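Hypothetical bacterial 6-phosphogluconolactonase (Bacteroides fragilis, PDB 3SCY) is a putative 6-phosphogluconolactonase, a seven-bladed beta-propeller that probably hydrolyses 6-phosphogluconolactone to 6-phosphogluconate. Local coordinates at residues 96-101 and 134-139; 161-166 and 216-221. All blocks are in the same frame, centred on the assembly; numbering follows the deposited sequence.

Contact 1 (96-101 and 134-139); sequences KTMGAD and LPASDV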
# COMPACT_ATOMS: atom_id res chain seq x y z
N LYS A 96 13.63 7.67 13.43
CA LYS A 96 12.98 6.56 14.14
C LYS A 96 11.47 6.79 14.26
O LYS A 96 11.01 7.91 14.47
CB LYS A 96 13.62 6.41 15.54
CG LYS A 96 15.13 6.13 15.49
CD LYS A 96 15.50 4.77 14.86
CE LYS A 96 16.95 4.38 15.10
NZ LYS A 96 17.91 5.20 14.31
N THR A 97 10.69 5.70 14.11
CA THR A 97 9.24 5.81 14.21
C THR A 97 8.77 5.78 15.65
O THR A 97 7.65 6.20 15.90
CB THR A 97 8.57 4.64 13.48
OG1 THR A 97 9.09 3.41 13.98
CG2 THR A 97 8.77 4.72 12.01
N MSE A 98 9.56 5.15 16.55
CA MSE A 98 9.20 4.96 17.96
C MSE A 98 7.89 4.14 18.04
O MSE A 98 7.07 4.31 18.94
CB MSE A 98 9.15 6.29 18.71
CG MSE A 98 10.57 6.81 18.99
SE MSE A 98 10.59 8.67 19.34
CE MSE A 98 10.16 9.32 17.62
N GLY A 99 7.77 3.23 17.09
CA GLY A 99 6.65 2.31 16.95
C GLY A 99 7.12 1.17 16.08
O GLY A 99 7.59 1.39 14.96
N ALA A 100 7.08 -0.03 16.63
CA ALA A 100 7.63 -1.21 15.98
C ALA A 100 6.88 -1.62 14.72
O ALA A 100 5.66 -1.46 14.62
CB ALA A 100 7.66 -2.37 16.94
N ASP A 101 7.66 -2.14 13.77
CA ASP A 101 7.25 -2.69 12.48
C ASP A 101 6.43 -1.73 11.60
O ASP A 101 5.32 -2.07 11.15
CB ASP A 101 6.56 -4.05 12.63
CG ASP A 101 7.52 -5.14 13.08
OD1 ASP A 101 8.70 -5.12 12.63
OD2 ASP A 101 7.12 -6.00 13.88
N LEU A 134 12.19 15.40 9.11
CA LEU A 134 12.44 15.93 10.44
C LEU A 134 12.14 14.80 11.43
O LEU A 134 11.40 13.86 11.11
CB LEU A 134 11.57 17.16 10.74
CG LEU A 134 12.18 18.52 10.43
CD1 LEU A 134 12.19 18.77 8.94
CD2 LEU A 134 11.42 19.63 11.15
N PRO A 135 12.65 14.87 12.65
CA PRO A 135 12.28 13.86 13.66
C PRO A 135 10.77 13.80 13.86
O PRO A 135 10.09 14.79 13.62
CB PRO A 135 12.98 14.36 14.93
CG PRO A 135 14.11 15.19 14.43
CD PRO A 135 13.57 15.88 13.21
N ALA A 136 10.24 12.65 14.28
CA ALA A 136 8.79 12.51 14.45
C ALA A 136 8.19 13.67 15.23
O ALA A 136 8.79 14.11 16.22
CB ALA A 136 8.48 11.22 15.15
N SER A 137 7.07 14.23 14.74
CA SER A 137 6.38 15.32 15.44
C SER A 137 5.20 14.79 16.23
O SER A 137 4.71 15.48 17.12
CB SER A 137 5.91 16.39 14.46
OG SER A 137 5.12 15.77 13.45
N ASP A 138 4.74 13.55 15.93
CA ASP A 138 3.63 12.94 16.67
C ASP A 138 3.69 11.43 16.58
O ASP A 138 4.08 10.90 15.55
CB ASP A 138 2.29 13.45 16.11
CG ASP A 138 1.10 13.38 17.04
OD1 ASP A 138 1.28 13.03 18.25
OD2 ASP A 138 -0.01 13.78 16.60
N VAL A 139 3.37 10.76 17.68
CA VAL A 139 3.25 9.29 17.77
C VAL A 139 1.89 9.07 18.42
O VAL A 139 1.68 9.49 19.57
CB VAL A 139 4.41 8.56 18.51
CG1 VAL A 139 4.19 7.04 18.55
CG2 VAL A 139 5.76 8.87 17.88
O HOH W 1 11.92 10.52 14.88
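The loop between two blades of the beta-propeller puts M98 against A136 and V139. The loop leaves strand 88-96, the last of one blade, and leads to strand 102-107, the first of the next. A136 precedes a classic beta bulge, in which S137 and D138 both face V124. V139 lies in the final strand of that next blade.

M98 is a selenomethionine, bent at its last torsion (chi3 -69°). This turns the terminal methyl, CE, onto A136 CB at 3.5 Å. Nearer the backbone, M98 CB is 4.3 Å from V139 CG2. The two V139 methyls fall beside different carbonyls. CG2 is 3.8 Å from T97 O, and CG1 is 4.0 Å from M98 O.

The polar link goes through a water. It donates to K96 O at 2.8 Å and accepts from A136 N at 2.8 Å. Within the loop, T97 OG1 donates to G99 O at 2.7 Å, tying the loop across M98. T97 O also accepts from T123 OG1, in the strand beside V139.

Direct contact is therefore van der Waals, and the water supplies the polar bridge, pairing the A136 N-H and the K96 carbonyl, which do not meet each other.

Contact 2 (161-166 and 216-221); sequences RITPDG and LIFNSD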
# COMPACT_ATOMS: atom_id res chain seq x y z
N ARG A 161 -4.22 6.25 5.02
CA ARG A 161 -4.63 6.88 3.76
C ARG A 161 -5.21 8.25 3.96
O ARG A 161 -6.03 8.45 4.85
CB ARG A 161 -5.71 6.07 3.04
CG ARG A 161 -5.36 4.63 2.67
CD ARG A 161 -4.07 4.48 1.83
NE ARG A 161 -3.97 5.44 0.73
CZ ARG A 161 -4.57 5.32 -0.45
NH1 ARG A 161 -5.32 4.26 -0.71
NH2 ARG A 161 -4.42 6.26 -1.38
N ILE A 162 -4.83 9.20 3.10
CA ILE A 162 -5.44 10.52 3.09
C ILE A 162 -6.65 10.40 2.18
O ILE A 162 -6.52 9.78 1.11
CB ILE A 162 -4.41 11.56 2.65
CG1 ILE A 162 -3.31 11.65 3.74
CG2 ILE A 162 -5.09 12.95 2.41
CD1 ILE A 162 -1.98 12.29 3.30
N THR A 163 -7.81 10.91 2.60
CA THR A 163 -9.05 10.80 1.84
C THR A 163 -8.96 11.62 0.53
O THR A 163 -8.20 12.59 0.46
CB THR A 163 -10.27 11.16 2.70
OG1 THR A 163 -10.02 12.43 3.29
CG2 THR A 163 -10.52 10.12 3.80
N PRO A 164 -9.79 11.29 -0.49
CA PRO A 164 -9.68 12.01 -1.78
C PRO A 164 -10.03 13.49 -1.73
O PRO A 164 -9.76 14.22 -2.69
CB PRO A 164 -10.68 11.28 -2.68
CG PRO A 164 -10.93 10.00 -2.04
CD PRO A 164 -10.74 10.16 -0.58
N ASP A 165 -10.66 13.93 -0.62
CA ASP A 165 -11.03 15.33 -0.44
C ASP A 165 -9.95 16.09 0.37
O ASP A 165 -10.13 17.26 0.68
CB ASP A 165 -12.40 15.43 0.24
CG ASP A 165 -12.50 14.60 1.50
OD1 ASP A 165 -11.44 14.31 2.12
OD2 ASP A 165 -13.62 14.20 1.85
N GLY A 166 -8.85 15.41 0.70
CA GLY A 166 -7.69 15.97 1.41
C GLY A 166 -7.95 16.36 2.86
O GLY A 166 -7.11 17.02 3.48
N LEU A 216 -6.68 -0.17 2.43
CA LEU A 216 -7.84 0.62 1.99
C LEU A 216 -7.51 1.44 0.76
O LEU A 216 -6.42 2.03 0.69
CB LEU A 216 -8.24 1.57 3.13
CG LEU A 216 -9.49 2.46 2.89
CD1 LEU A 216 -10.80 1.65 2.98
CD2 LEU A 216 -9.56 3.57 3.95
N ILE A 217 -8.46 1.49 -0.19
CA ILE A 217 -8.33 2.27 -1.41
C ILE A 217 -9.64 3.01 -1.67
O ILE A 217 -10.69 2.66 -1.12
CB ILE A 217 -7.92 1.45 -2.65
CG1 ILE A 217 -8.99 0.34 -2.91
CG2 ILE A 217 -6.50 0.86 -2.49
CD1 ILE A 217 -8.89 -0.35 -4.25
N PHE A 218 -9.56 4.02 -2.53
CA PHE A 218 -10.71 4.82 -2.97
C PHE A 218 -10.85 4.71 -4.45
O PHE A 218 -9.84 4.53 -5.14
CB PHE A 218 -10.53 6.32 -2.62
CG PHE A 218 -10.47 6.53 -1.13
CD1 PHE A 218 -11.64 6.73 -0.40
CD2 PHE A 218 -9.26 6.45 -0.45
CE1 PHE A 218 -11.58 6.86 1.00
CE2 PHE A 218 -9.21 6.61 0.93
CZ PHE A 218 -10.37 6.78 1.64
N ASN A 219 -12.08 4.90 -4.96
CA ASN A 219 -12.22 4.92 -6.41
C ASN A 219 -11.77 6.31 -6.94
O ASN A 219 -11.45 7.21 -6.14
CB ASN A 219 -13.63 4.54 -6.87
CG ASN A 219 -14.63 5.63 -6.67
OD1 ASN A 219 -14.53 6.42 -5.73
ND2 ASN A 219 -15.59 5.72 -7.57
N SER A 220 -11.76 6.48 -8.27
CA SER A 220 -11.26 7.70 -8.91
C SER A 220 -12.02 8.97 -8.53
O SER A 220 -11.38 10.00 -8.36
CB SER A 220 -11.26 7.57 -10.43
OG SER A 220 -12.55 7.26 -10.93
N ASP A 221 -13.35 8.93 -8.40
CA ASP A 221 -14.08 10.15 -8.07
C ASP A 221 -14.20 10.34 -6.54
O ASP A 221 -14.74 11.35 -6.10
CB ASP A 221 -15.46 10.21 -8.75
CG ASP A 221 -16.45 9.12 -8.41
OD1 ASP A 221 -16.24 8.42 -7.40
OD2 ASP A 221 -17.49 9.02 -9.10
O HOH W 2 -6.53 4.77 -3.52
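R161 and P164 of one propeller blade reach L216 and F218 of the following blade. Strands 157-162 and 213-218 open their respective four-stranded blades. The touching parts, 161-164 and 216-218, run nearly parallel. The strands belong to different sheets; the R161 side chain bonds to backbone, and apolar side chains pack.

The polar link is R161 NH1 to L216 O at 2.9 Å, with an N-H...O angle of 151°. The oxygen lies at the guanidinium edge, close to its plane. The bends at chi2 (-56°) and chi3 curl the arginine so that CG and CD also pass alongside this carbonyl. NH1 has a second partner in a water 3.1 Å away. That water also accepts from F218 N at 3.3 Å, so NH1 is tied to L216 O directly and to F218 N, two residues on, through the water.

The apolar part is built round the F218 ring. P164 CD sits over one face, 3.6 Å from the ring centroid and 14° off the normal, in a CH-pi contact. The two side chains cross at about a right angle. R161 CB approaches the ring edge, 4.1 Å from CE2. T163 CG2 comes in obliquely, 4.0 Å from CZ.

A second shell sets these groups in place. P164 is in a type I turn from T163 to G166, closed by G166 N to T163 O at 2.9 Å. T163 OG1 adds a short bond to D165 OD1, 2.6 Å long, on the syn side of the carboxylate. K167 N donates to the same OD1. Y240, in strand 234-241 of the second blade, packs edge-to-face with F218. Its hydroxyl OH is hydrogen-bonded to D165 OD2, so one tyrosine touches both the phenylalanine and the turn that carries P164.

The two contacts follow one another along the chain, with contact 1 complete before contact 2 begins. Their centres are 24 Å apart and their nearest atoms about 13 Å, so they do not touch. Contact 1 lies at the surface, about 19 Å from the chain centre, where the loop entering blade 102-141 meets that blade's last strand. Contact 2 lies about 13 Å from the centre and joins the first strands of blades 157-206 and 213-252. Strand 138-141 of contact 1 is followed directly in the chain by strand 157-162 of contact 2. Contact 1 thus holds an interblade loop against the outermost strand of the blade it enters, while contact 2 joins two consecutive blades.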